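Hypothetical sugar ABC-transporter sugar binding protein (Arthrobacter globiformis, PDB 7BVT) binds the cyclic tetrasaccharide cyclic alpha-maltosyl-1,6-maltose and probably presents it to an ABC transporter for uptake into the cell. Local coordinates at residues K181-D185 against Q255-Q260; Y184-T188 against W234-I238; N200-L205 against A230-W234. All coordinates share one frame; numbering follows the deposited sequence.

Contact 1 of 3, residues K181-D185 against Q255-Q260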
ATOM      1  N   LYS A 181     -24.398   0.970  16.506  1.00 27.63           N
ATOM      2  CA  LYS A 181     -23.452   1.429  15.478  1.00 25.93           C
ATOM      3  C   LYS A 181     -22.680   0.233  14.902  1.00 24.71           C
ATOM      4  O   LYS A 181     -22.372  -0.746  15.611  1.00 23.16           O
ATOM      5  CB  LYS A 181     -22.509   2.448  16.114  1.00 28.80           C
ATOM      6  CG  LYS A 181     -23.172   3.776  16.442  1.00 28.01           C
ATOM      7  CD  LYS A 181     -22.335   4.724  17.246  1.00 34.22           C
ATOM      8  CE  LYS A 181     -23.147   5.927  17.705  1.00 40.29           C
ATOM      9  NZ  LYS A 181     -22.320   6.972  18.371  1.00 39.99           N
ATOM     10  N   PRO A 182     -22.257   0.327  13.618  1.00 22.93           N
ATOM     11  CA  PRO A 182     -21.413  -0.721  13.037  1.00 24.14           C
ATOM     12  C   PRO A 182     -20.152  -0.871  13.882  1.00 20.95           C
ATOM     13  O   PRO A 182     -19.553   0.155  14.245  1.00 22.68           O
ATOM     14  CB  PRO A 182     -21.038  -0.220  11.628  1.00 23.67           C
ATOM     15  CG  PRO A 182     -22.003   0.902  11.356  1.00 26.85           C
ATOM     16  CD  PRO A 182     -22.371   1.467  12.712  1.00 23.54           C
ATOM     17  N   GLY A 183     -19.756  -2.123  14.167  1.00 20.78           N
ATOM     18  CA  GLY A 183     -18.569  -2.411  14.976  1.00 21.09           C
ATOM     19  C   GLY A 183     -17.318  -2.275  14.137  1.00 20.40           C
ATOM     20  O   GLY A 183     -16.259  -2.091  14.719  1.00 20.87           O
ATOM     21  N   TYR A 184     -17.449  -2.433  12.815  1.00 20.32           N
ATOM     22  CA  TYR A 184     -16.267  -2.534  11.914  1.00 18.79           C
ATOM     23  C   TYR A 184     -16.711  -2.164  10.491  1.00 19.12           C
ATOM     24  O   TYR A 184     -17.655  -2.798  10.000  1.00 21.20           O
ATOM     25  CB  TYR A 184     -15.681  -3.936  11.991  1.00 17.31           C
ATOM     26  CG  TYR A 184     -14.569  -4.207  11.010  1.00 17.47           C
ATOM     27  CD1 TYR A 184     -13.338  -3.552  11.096  1.00 18.45           C
ATOM     28  CD2 TYR A 184     -14.717  -5.179  10.043  1.00 17.01           C
ATOM     29  CE1 TYR A 184     -12.315  -3.830  10.200  1.00 17.38           C
ATOM     30  CE2 TYR A 184     -13.680  -5.481   9.160  1.00 16.68           C
ATOM     31  CZ  TYR A 184     -12.474  -4.825   9.254  1.00 17.69           C
ATOM     32  OH  TYR A 184     -11.477  -5.078   8.348  1.00 17.32           O
ATOM     33  N   ASP A 185     -16.029  -1.234   9.831  1.00 18.68           N
ATOM     34  CA  ASP A 185     -16.388  -0.884   8.431  1.00 20.15           C
ATOM     35  C   ASP A 185     -15.674  -1.852   7.486  1.00 18.20           C
ATOM     36  O   ASP A 185     -14.452  -2.029   7.656  1.00 18.02           O
ATOM     37  CB  ASP A 185     -15.976   0.548   8.063  1.00 21.02           C
ATOM     38  CG  ASP A 185     -16.773   1.646   8.732  1.00 23.35           C
ATOM     39  OD1 ASP A 185     -17.648   1.330   9.556  1.00 22.21           O
ATOM     40  OD2 ASP A 185     -16.479   2.794   8.403  1.00 26.26           O
ATOM     41  N   GLN A 255     -18.773   7.479  13.967  1.00 33.34           N
ATOM     42  CA  GLN A 255     -20.053   6.728  14.130  1.00 30.69           C
ATOM     43  C   GLN A 255     -19.838   5.205  13.958  1.00 28.78           C
ATOM     44  O   GLN A 255     -20.819   4.463  13.624  1.00 27.77           O
ATOM     45  CB  GLN A 255     -21.066   7.259  13.125  1.00 32.37           C
ATOM     46  CG  GLN A 255     -21.387   8.740  13.262  1.00 37.02           C
ATOM     47  CD  GLN A 255     -21.966   9.018  14.626  1.00 47.04           C
ATOM     48  OE1 GLN A 255     -22.911   8.355  15.072  1.00 49.08           O
ATOM     49  NE2 GLN A 255     -21.347   9.950  15.329  1.00 49.35           N
ATOM     50  N   GLY A 256     -18.616   4.720  14.157  1.00 24.79           N
ATOM     51  CA  GLY A 256     -18.311   3.296  13.910  1.00 22.37           C
ATOM     52  C   GLY A 256     -17.201   2.784  14.833  1.00 19.73           C
ATOM     53  O   GLY A 256     -16.317   3.541  15.190  1.00 21.35           O
ATOM     54  N   GLY A 257     -17.193   1.504  15.143  1.00 19.57           N
ATOM     55  CA  GLY A 257     -16.169   0.944  16.008  1.00 18.46           C
ATOM     56  C   GLY A 257     -14.750   1.023  15.406  1.00 18.73           C
ATOM     57  O   GLY A 257     -13.820   1.235  16.158  1.00 19.09           O
ATOM     58  N   SER A 258     -14.558   0.682  14.129  1.00 17.90           N
ATOM     59  CA  SER A 258     -13.195   0.325  13.652  1.00 17.46           C
ATOM     60  C   SER A 258     -13.213   0.194  12.134  1.00 17.58           C
ATOM     61  O   SER A 258     -14.278   0.212  11.555  1.00 18.20           O
ATOM     62  CB  SER A 258     -12.699  -0.929  14.264  1.00 18.49           C
ATOM     63  OG  SER A 258     -13.591  -2.040  14.012  1.00 17.87           O
ATOM     64  N   ALA A 259     -12.017   0.091  11.554  1.00 18.40           N
ATOM     65  CA  ALA A 259     -11.848  -0.048  10.088  1.00 17.62           C
ATOM     66  C   ALA A 259     -10.407  -0.426   9.813  1.00 16.90           C
ATOM     67  O   ALA A 259      -9.513  -0.059  10.580  1.00 17.44           O
ATOM     68  CB  ALA A 259     -12.221   1.243   9.389  1.00 17.95           C
ATOM     69  N   GLN A 260     -10.171  -1.081   8.674  1.00 16.74           N
ATOM     70  CA  GLN A 260      -8.796  -1.109   8.136  1.00 17.12           C
ATOM     71  C   GLN A 260      -8.484   0.275   7.589  1.00 18.64           C
ATOM     72  O   GLN A 260      -9.324   0.852   6.873  1.00 19.93           O
ATOM     73  CB  GLN A 260      -8.649  -2.168   7.050  1.00 18.23           C
ATOM     74  CG  GLN A 260      -8.612  -3.535   7.634  1.00 18.53           C
ATOM     75  CD  GLN A 260      -8.477  -4.684   6.663  1.00 20.09           C
ATOM     76  OE1 GLN A 260      -8.439  -4.536   5.405  1.00 20.99           O
ATOM     77  NE2 GLN A 260      -8.408  -5.847   7.270  1.00 16.65           N
TER
HETATM   78  O   HOH W   1     -11.940  -2.621   6.837  1.00 18.12           O
HETATM   79  O   HOH W   2      -9.320  -5.998   9.956  1.00 19.08           O
HETATM   80  O   HOH W   3     -17.191   0.747  12.323  1.00 21.26           O
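The hydroxyl of Ser258 donates through OG to Gly183 O at 2.8 Å, lying in the carbonyl plane on one of the oxygen's lone pairs. It ties the loop 181-185 to the start of strand 258-262, part of the mixed sheet of the two-lobed type 2 periplasmic-binding fold. The two segments run in the same direction, the loop following the strand residue by residue, while the strand pairs antiparallel with 140-147. Two backbone bonds fix this course: Gly257 N to Pro182 O at 2.9 Å, and Asp185 N to Ser258 O at 2.9 Å, the latter donor tilted 29° from the carbonyl plane. Glycine suits position 257 because a CB would point at the loop and run into Gly183 O. Serine at 258 is small enough to fit beside the tyrosine and still supply a donor; OG has Tyr144 OH as a second, weak partner.

Tyr184 has CG anti to its own nitrogen (chi1 174°), which lays the ring along the strand. Ser258 OG sits at the ring edge, 3.3 Å from Tyr184 CD1, and the ring ends beside Gln260, whose amide plane is turned 72° from it. Water bridges Tyr184 OH to Gln260 NE2, whereas Gln260 OE1 is taken by Asn200 of helix 195-207. Asp185 turns its carboxylate to a neighbouring loop, where OD2 accepts from the backbone nitrogens of Gly249 and Phe251, while OD1 meets a water that accepts from Ser258 N. Farther out, the extended aliphatic chain of Lys181 passes over Gln255 O, with CB 3.6 Å from it. At Gln260, another water, weakly bonded to Tyr184 OH as well, donates to Asp185 O at 2.7 Å and accepts from Gln260 N at 3.0 Å.

Contact 2 of 3, residues Y184-T188 against W234-I238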
ATOM      1  N   TYR A 184     -17.449  -2.433  12.815  1.00 20.32           N
ATOM      2  CA  TYR A 184     -16.267  -2.534  11.914  1.00 18.79           C
ATOM      3  C   TYR A 184     -16.711  -2.164  10.491  1.00 19.12           C
ATOM      4  O   TYR A 184     -17.655  -2.798  10.000  1.00 21.20           O
ATOM      5  CB  TYR A 184     -15.681  -3.936  11.991  1.00 17.31           C
ATOM      6  CG  TYR A 184     -14.569  -4.207  11.010  1.00 17.47           C
ATOM      7  CD1 TYR A 184     -13.338  -3.552  11.096  1.00 18.45           C
ATOM      8  CD2 TYR A 184     -14.717  -5.179  10.043  1.00 17.01           C
ATOM      9  CE1 TYR A 184     -12.315  -3.830  10.200  1.00 17.38           C
ATOM     10  CE2 TYR A 184     -13.680  -5.481   9.160  1.00 16.68           C
ATOM     11  CZ  TYR A 184     -12.474  -4.825   9.254  1.00 17.69           C
ATOM     12  OH  TYR A 184     -11.477  -5.078   8.348  1.00 17.32           O
ATOM     13  N   ASP A 185     -16.029  -1.234   9.831  1.00 18.68           N
ATOM     14  CA  ASP A 185     -16.388  -0.884   8.431  1.00 20.15           C
ATOM     15  C   ASP A 185     -15.674  -1.852   7.486  1.00 18.20           C
ATOM     16  O   ASP A 185     -14.452  -2.029   7.656  1.00 18.02           O
ATOM     17  CB  ASP A 185     -15.976   0.548   8.063  1.00 21.02           C
ATOM     18  CG  ASP A 185     -16.773   1.646   8.732  1.00 23.35           C
ATOM     19  OD1 ASP A 185     -17.648   1.330   9.556  1.00 22.21           O
ATOM     20  OD2 ASP A 185     -16.479   2.794   8.403  1.00 26.26           O
ATOM     21  N   LEU A 186     -16.386  -2.326   6.467  1.00 21.17           N
ATOM     22  CA  LEU A 186     -15.767  -3.018   5.318  1.00 21.44           C
ATOM     23  C   LEU A 186     -15.847  -2.129   4.097  1.00 20.68           C
ATOM     24  O   LEU A 186     -16.851  -1.384   3.912  1.00 21.15           O
ATOM     25  CB  LEU A 186     -16.460  -4.348   5.046  1.00 22.28           C
ATOM     26  CG  LEU A 186     -16.105  -5.458   6.000  1.00 20.37           C
ATOM     27  CD1 LEU A 186     -17.081  -6.578   5.765  1.00 21.07           C
ATOM     28  CD2 LEU A 186     -14.640  -5.877   5.824  1.00 20.55           C
ATOM     29  N   TYR A 187     -14.809  -2.220   3.256  1.00 20.01           N
ATOM     30  CA  TYR A 187     -14.747  -1.442   2.003  1.00 20.26           C
ATOM     31  C   TYR A 187     -15.434  -2.285   0.940  1.00 20.48           C
ATOM     32  O   TYR A 187     -14.784  -3.073   0.263  1.00 21.57           O
ATOM     33  CB  TYR A 187     -13.303  -1.052   1.694  1.00 19.95           C
ATOM     34  CG  TYR A 187     -13.179   0.197   0.870  1.00 23.91           C
ATOM     35  CD1 TYR A 187     -13.625   0.226  -0.450  1.00 25.17           C
ATOM     36  CD2 TYR A 187     -12.657   1.353   1.417  1.00 24.91           C
ATOM     37  CE1 TYR A 187     -13.548   1.375  -1.210  1.00 26.22           C
ATOM     38  CE2 TYR A 187     -12.559   2.511   0.660  1.00 25.74           C
ATOM     39  CZ  TYR A 187     -13.011   2.514  -0.652  1.00 29.86           C
ATOM     40  OH  TYR A 187     -12.951   3.648  -1.420  1.00 37.79           O
ATOM     41  N   THR A 188     -16.768  -2.167   0.830  1.00 20.72           N
ATOM     42  CA  THR A 188     -17.582  -3.173   0.126  1.00 21.87           C
ATOM     43  C   THR A 188     -18.013  -2.711  -1.267  1.00 22.83           C
ATOM     44  O   THR A 188     -18.567  -3.565  -1.933  1.00 23.16           O
ATOM     45  CB  THR A 188     -18.841  -3.530   0.923  1.00 22.12           C
ATOM     46  OG1 THR A 188     -19.618  -2.355   1.150  1.00 23.44           O
ATOM     47  CG2 THR A 188     -18.560  -4.141   2.273  1.00 21.40           C
ATOM     48  N   TRP A 234     -15.896 -11.664   5.484  1.00 18.44           N
ATOM     49  CA  TRP A 234     -16.610 -10.460   5.032  1.00 18.07           C
ATOM     50  C   TRP A 234     -18.122 -10.716   5.080  1.00 19.22           C
ATOM     51  O   TRP A 234     -18.848  -9.865   5.581  1.00 18.55           O
ATOM     52  CB  TRP A 234     -16.164  -9.987   3.636  1.00 17.82           C
ATOM     53  CG  TRP A 234     -14.809  -9.332   3.635  1.00 15.77           C
ATOM     54  CD1 TRP A 234     -13.651  -9.786   4.233  1.00 18.48           C
ATOM     55  CD2 TRP A 234     -14.436  -8.154   2.933  1.00 16.85           C
ATOM     56  NE1 TRP A 234     -12.618  -8.918   3.997  1.00 16.41           N
ATOM     57  CE2 TRP A 234     -13.079  -7.893   3.229  1.00 15.72           C
ATOM     58  CE3 TRP A 234     -15.134  -7.238   2.155  1.00 18.29           C
ATOM     59  CZ2 TRP A 234     -12.406  -6.811   2.686  1.00 17.13           C
ATOM     60  CZ3 TRP A 234     -14.476  -6.152   1.628  1.00 19.07           C
ATOM     61  CH2 TRP A 234     -13.126  -5.917   1.923  1.00 16.73           C
ATOM     62  N   VAL A 235     -18.580 -11.817   4.505  1.00 17.57           N
ATOM     63  CA  VAL A 235     -20.055 -12.007   4.355  1.00 18.90           C
ATOM     64  C   VAL A 235     -20.682 -12.195   5.743  1.00 20.29           C
ATOM     65  O   VAL A 235     -21.780 -11.645   5.998  1.00 21.61           O
ATOM     66  CB  VAL A 235     -20.368 -13.167   3.405  1.00 19.71           C
ATOM     67  CG1 VAL A 235     -21.837 -13.552   3.454  1.00 19.66           C
ATOM     68  CG2 VAL A 235     -19.944 -12.808   1.994  1.00 21.53           C
ATOM     69  N   ASP A 236     -19.951 -12.840   6.643  1.00 18.58           N
ATOM     70  CA  ASP A 236     -20.444 -13.052   8.025  1.00 19.90           C
ATOM     71  C   ASP A 236     -20.553 -11.721   8.745  1.00 19.43           C
ATOM     72  O   ASP A 236     -21.527 -11.524   9.483  1.00 22.12           O
ATOM     73  CB  ASP A 236     -19.583 -13.992   8.855  1.00 19.20           C
ATOM     74  CG  ASP A 236     -19.688 -15.442   8.445  1.00 22.01           C
ATOM     75  OD1 ASP A 236     -20.558 -15.759   7.645  1.00 22.70           O
ATOM     76  OD2 ASP A 236     -18.860 -16.232   8.923  1.00 22.93           O
ATOM     77  N   LEU A 237     -19.563 -10.845   8.610  1.00 18.69           N
ATOM     78  CA  LEU A 237     -19.591  -9.473   9.204  1.00 20.86           C
ATOM     79  C   LEU A 237     -20.798  -8.699   8.672  1.00 20.83           C
ATOM     80  O   LEU A 237     -21.473  -8.027   9.458  1.00 22.08           O
ATOM     81  CB  LEU A 237     -18.283  -8.718   8.915  1.00 18.96           C
ATOM     82  CG  LEU A 237     -17.088  -9.230   9.712  1.00 19.93           C
ATOM     83  CD1 LEU A 237     -15.777  -8.756   9.097  1.00 18.39           C
ATOM     84  CD2 LEU A 237     -17.186  -8.734  11.160  1.00 20.29           C
ATOM     85  N   ILE A 238     -21.062  -8.777   7.367  1.00 21.29           N
ATOM     86  CA  ILE A 238     -22.164  -8.004   6.738  1.00 20.94           C
ATOM     87  C   ILE A 238     -23.502  -8.592   7.207  1.00 22.06           C
ATOM     88  O   ILE A 238     -24.369  -7.765   7.600  1.00 23.42           O
ATOM     89  CB  ILE A 238     -22.036  -8.067   5.217  1.00 21.83           C
ATOM     90  CG1 ILE A 238     -20.788  -7.329   4.750  1.00 21.12           C
ATOM     91  CG2 ILE A 238     -23.310  -7.537   4.569  1.00 22.91           C
ATOM     92  CD1 ILE A 238     -20.383  -7.649   3.302  1.00 22.81           C
TER
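Leu186 sets its methyl CD2 squarely over a face of the Trp234 indole, 3.7 Å from the centroid of the six-membered ring and 14° off its normal, a CH-pi contact. Its other methyl, CD1, reaches past the ring to the helix, 3.9 Å from Ile238 CG1 and touching Leu237 CB. With CG anti to the carbonyl carbon (chi1 -76°, chi2 168°) the methyls part this way, as suits a branched residue between ring face and helix flank. Beside it, Leu237 CD1 meets the Tyr184 ring obliquely at 3.8 Å from CD2, and Thr188 CG2 faces Ile238 CD1 tip to tip. Tyr187, the centre of an inverse gamma turn, points its ring away to touch a bound glucose, but its carbonyl oxygen lies in the indole plane, 3.4 Å from Trp234 CZ3; this buried oxygen has no hydrogen-bonding partner. An alanine in place of Trp234 would probably leave Leu186 CD2 without its aromatic platform and open a gap beside the Tyr187 carbonyl. The contact lays the loop that carries the pocket residue Tyr187 against helix 225-239, with Leu168 of helix 165-179 beside Tyr184 and Leu237, and Leu392 of helix 377-392 beside Trp234, Thr188 and Ile238.

Contact 3 of 3, residues N200-L205 against A230-W234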
ATOM      1  N   ASN A 200      -8.141  -4.129   0.299  1.00 15.80           N
ATOM      2  CA  ASN A 200      -8.566  -4.479   1.677  1.00 16.04           C
ATOM      3  C   ASN A 200      -8.810  -5.979   1.795  1.00 17.43           C
ATOM      4  O   ASN A 200      -8.418  -6.581   2.825  1.00 16.69           O
ATOM      5  CB  ASN A 200      -9.789  -3.650   2.063  1.00 17.58           C
ATOM      6  CG  ASN A 200      -9.439  -2.261   2.547  1.00 18.28           C
ATOM      7  OD1 ASN A 200      -9.700  -1.259   1.852  1.00 20.00           O
ATOM      8  ND2 ASN A 200      -8.800  -2.207   3.684  1.00 15.58           N
ATOM      9  N   PHE A 201      -9.452  -6.582   0.798  1.00 16.06           N
ATOM     10  CA  PHE A 201      -9.714  -8.022   0.801  1.00 16.18           C
ATOM     11  C   PHE A 201      -8.413  -8.819   0.741  1.00 15.55           C
ATOM     12  O   PHE A 201      -8.294  -9.847   1.413  1.00 16.11           O
ATOM     13  CB  PHE A 201     -10.617  -8.396  -0.376  1.00 15.37           C
ATOM     14  CG  PHE A 201     -10.973  -9.848  -0.358  1.00 14.69           C
ATOM     15  CD1 PHE A 201     -11.966 -10.342   0.479  1.00 17.00           C
ATOM     16  CD2 PHE A 201     -10.266 -10.744  -1.123  1.00 15.84           C
ATOM     17  CE1 PHE A 201     -12.221 -11.703   0.543  1.00 17.20           C
ATOM     18  CE2 PHE A 201     -10.550 -12.082  -1.094  1.00 17.96           C
ATOM     19  CZ  PHE A 201     -11.523 -12.573  -0.263  1.00 17.79           C
ATOM     20  N   GLN A 202      -7.442  -8.381  -0.066  1.00 14.19           N
ATOM     21  CA  GLN A 202      -6.203  -9.162  -0.224  1.00 14.68           C
ATOM     22  C   GLN A 202      -5.569  -9.394   1.154  1.00 15.29           C
ATOM     23  O   GLN A 202      -4.938 -10.388   1.358  1.00 15.14           O
ATOM     24  CB  GLN A 202      -5.227  -8.426  -1.135  1.00 14.28           C
ATOM     25  CG  GLN A 202      -5.558  -8.606  -2.602  1.00 16.36           C
ATOM     26  CD  GLN A 202      -4.993  -7.509  -3.506  1.00 15.75           C
ATOM     27  OE1 GLN A 202      -4.579  -6.449  -3.059  1.00 15.31           O
ATOM     28  NE2 GLN A 202      -5.011  -7.778  -4.824  1.00 14.21           N
ATOM     29  N   VAL A 203      -5.657  -8.423   2.049  1.00 14.60           N
ATOM     30  CA  VAL A 203      -5.067  -8.572   3.409  1.00 15.47           C
ATOM     31  C   VAL A 203      -5.591  -9.865   4.013  1.00 15.09           C
ATOM     32  O   VAL A 203      -4.819 -10.668   4.484  1.00 14.94           O
ATOM     33  CB  VAL A 203      -5.468  -7.388   4.295  1.00 15.71           C
ATOM     34  CG1 VAL A 203      -5.085  -7.629   5.744  1.00 14.65           C
ATOM     35  CG2 VAL A 203      -4.876  -6.101   3.771  1.00 17.03           C
ATOM     36  N   ASN A 204      -6.904 -10.036   4.008  1.00 15.77           N
ATOM     37  CA  ASN A 204      -7.540 -11.181   4.693  1.00 14.76           C
ATOM     38  C   ASN A 204      -7.338 -12.469   3.887  1.00 16.08           C
ATOM     39  O   ASN A 204      -7.119 -13.543   4.514  1.00 16.35           O
ATOM     40  CB  ASN A 204      -9.027 -10.887   4.862  1.00 16.73           C
ATOM     41  CG  ASN A 204      -9.306  -9.718   5.788  1.00 17.63           C
ATOM     42  OD1 ASN A 204     -10.217  -8.937   5.528  1.00 20.17           O
ATOM     43  ND2 ASN A 204      -8.498  -9.531   6.830  1.00 16.50           N
ATOM     44  N   LEU A 205      -7.251 -12.386   2.552  1.00 14.99           N
ATOM     45  CA  LEU A 205      -6.918 -13.543   1.701  1.00 15.24           C
ATOM     46  C   LEU A 205      -5.517 -14.048   2.115  1.00 14.25           C
ATOM     47  O   LEU A 205      -5.311 -15.238   2.348  1.00 15.76           O
ATOM     48  CB  LEU A 205      -6.989 -13.097   0.239  1.00 15.58           C
ATOM     49  CG  LEU A 205      -6.458 -14.112  -0.773  1.00 16.79           C
ATOM     50  CD1 LEU A 205      -7.382 -15.324  -0.882  1.00 17.74           C
ATOM     51  CD2 LEU A 205      -6.287 -13.436  -2.113  1.00 18.83           C
ATOM     52  N   ALA A 230     -11.694 -16.202   3.696  1.00 17.33           N
ATOM     53  CA  ALA A 230     -11.593 -14.730   3.744  1.00 15.89           C
ATOM     54  C   ALA A 230     -12.919 -14.120   3.306  1.00 16.29           C
ATOM     55  O   ALA A 230     -13.384 -13.147   3.917  1.00 17.95           O
ATOM     56  CB  ALA A 230     -10.419 -14.227   2.905  1.00 15.25           C
ATOM     57  N   LEU A 231     -13.512 -14.585   2.201  1.00 15.70           N
ATOM     58  CA  LEU A 231     -14.804 -13.988   1.747  1.00 15.71           C
ATOM     59  C   LEU A 231     -15.947 -14.327   2.729  1.00 15.48           C
ATOM     60  O   LEU A 231     -16.830 -13.474   2.939  1.00 16.96           O
ATOM     61  CB  LEU A 231     -15.113 -14.439   0.309  1.00 17.50           C
ATOM     62  CG  LEU A 231     -16.370 -13.779  -0.283  1.00 17.06           C
ATOM     63  CD1 LEU A 231     -16.324 -12.272  -0.219  1.00 17.88           C
ATOM     64  CD2 LEU A 231     -16.620 -14.258  -1.721  1.00 17.22           C
ATOM     65  N   GLN A 232     -15.939 -15.500   3.342  1.00 16.26           N
ATOM     66  CA  GLN A 232     -16.984 -15.879   4.336  1.00 17.30           C
ATOM     67  C   GLN A 232     -16.872 -14.957   5.543  1.00 17.60           C
ATOM     68  O   GLN A 232     -17.912 -14.582   6.126  1.00 16.70           O
ATOM     69  CB  GLN A 232     -16.804 -17.325   4.767  1.00 18.91           C
ATOM     70  CG  GLN A 232     -17.995 -17.839   5.579  1.00 19.99           C
ATOM     71  CD  GLN A 232     -19.241 -17.899   4.722  1.00 22.22           C
ATOM     72  OE1 GLN A 232     -19.279 -18.629   3.700  1.00 22.19           O
ATOM     73  NE2 GLN A 232     -20.265 -17.141   5.098  1.00 20.32           N
ATOM     74  N   TYR A 233     -15.657 -14.522   5.861  1.00 16.71           N
ATOM     75  CA  TYR A 233     -15.447 -13.546   6.968  1.00 17.07           C
ATOM     76  C   TYR A 233     -16.175 -12.235   6.657  1.00 17.19           C
ATOM     77  O   TYR A 233     -16.907 -11.704   7.520  1.00 17.30           O
ATOM     78  CB  TYR A 233     -13.956 -13.335   7.194  1.00 16.31           C
ATOM     79  CG  TYR A 233     -13.451 -12.299   8.165  1.00 16.35           C
ATOM     80  CD1 TYR A 233     -13.894 -12.216   9.467  1.00 17.84           C
ATOM     81  CD2 TYR A 233     -12.350 -11.547   7.811  1.00 16.59           C
ATOM     82  CE1 TYR A 233     -13.325 -11.339  10.369  1.00 17.53           C
ATOM     83  CE2 TYR A 233     -11.743 -10.673   8.702  1.00 17.82           C
ATOM     84  CZ  TYR A 233     -12.226 -10.592   9.995  1.00 17.97           C
ATOM     85  OH  TYR A 233     -11.601  -9.777  10.892  1.00 18.31           O
ATOM     86  N   TRP A 234     -15.896 -11.664   5.484  1.00 18.44           N
ATOM     87  CA  TRP A 234     -16.610 -10.460   5.032  1.00 18.07           C
ATOM     88  C   TRP A 234     -18.122 -10.716   5.080  1.00 19.22           C
ATOM     89  O   TRP A 234     -18.848  -9.865   5.581  1.00 18.55           O
ATOM     90  CB  TRP A 234     -16.164  -9.987   3.636  1.00 17.82           C
ATOM     91  CG  TRP A 234     -14.809  -9.332   3.635  1.00 15.77           C
ATOM     92  CD1 TRP A 234     -13.651  -9.786   4.233  1.00 18.48           C
ATOM     93  CD2 TRP A 234     -14.436  -8.154   2.933  1.00 16.85           C
ATOM     94  NE1 TRP A 234     -12.618  -8.918   3.997  1.00 16.41           N
ATOM     95  CE2 TRP A 234     -13.079  -7.893   3.229  1.00 15.72           C
ATOM     96  CE3 TRP A 234     -15.134  -7.238   2.155  1.00 18.29           C
ATOM     97  CZ2 TRP A 234     -12.406  -6.811   2.686  1.00 17.13           C
ATOM     98  CZ3 TRP A 234     -14.476  -6.152   1.628  1.00 19.07           C
ATOM     99  CH2 TRP A 234     -13.126  -5.917   1.923  1.00 16.73           C
TER
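Phe201 swings its ring out along helix 195-207 with CG anti to the backbone nitrogen (chi1 -177°), while Asn204, one turn on, keeps CG beside its nitrogen (chi1 -65°); between them the two side chains embrace the indole of Trp234. Asn204 OD1 accepts from Trp234 NE1 at 2.8 Å, the donor meeting a lone pair in the carbonyl plane and the oxygen lying close to the indole plane. The amide is turned steeply against the ring, and its orientation is set from both ends, since ND2 donates to Gln207 OE1. An asparagine suits this buried place because it offers an acceptor to the indole N-H and still has a donor for Gln207 of its own helix. The Phe201 edge approaches the face of Trp234 in a T-shaped stack, centroids 5.2 Å apart, with CD1 3.8 Å from Trp234 CE2. This is the face opposite the one covered by Leu186, so the indole is held between a leucine and a phenylalanine.

The pair joins helices 195-207 and 225-239, two neighbouring helices in one lobe of the periplasmic-binding fold, whose short segments cross at 123° with axes 9.5 Å apart. They come nearest where Leu205 and Ala230 have their CA atoms 5.2 Å apart: the small side chain of Ala230 permits this, its CB resting 3.7 Å from both Asn204 C and Leu205 N. The far end of the Phe201 ring packs there too, with CZ 3.7 Å from Ala230 CB and Leu231 N at its edge. Tyr233 turns a ring edge to the Asn204 amide and stacks on Trp165. At the other end of the segment, Asn200 lays CB against Trp234 CH2 and sends its amide away, toward a bound glucose and Gln260 OE1, which accepts from ND2.

How the contacts relate
All three contacts are largely buried, though contact 1 has a more exposed fringe at Lys181 and Gln255. Their chemistry changes with place: contact 1, at the sheet edge, is held by backbone bonds, a serine hydroxyl and water; contact 2, loop against helix, has no hydrogen bond across its segments and is mostly apolar; contact 3, helix against helix, combines aromatic packing with a single side-chain hydrogen bond. Contacts 1 and 2 use overlapping parts of one loop, sharing Tyr184 and Asp185, whereas contacts 2 and 3 share Trp234 of helix 225-239. Gln260 of contact 1 joins Asn200 of contact 3, and Asn200 packs on Tyr187 of contact 2; these last two line the glycan pocket.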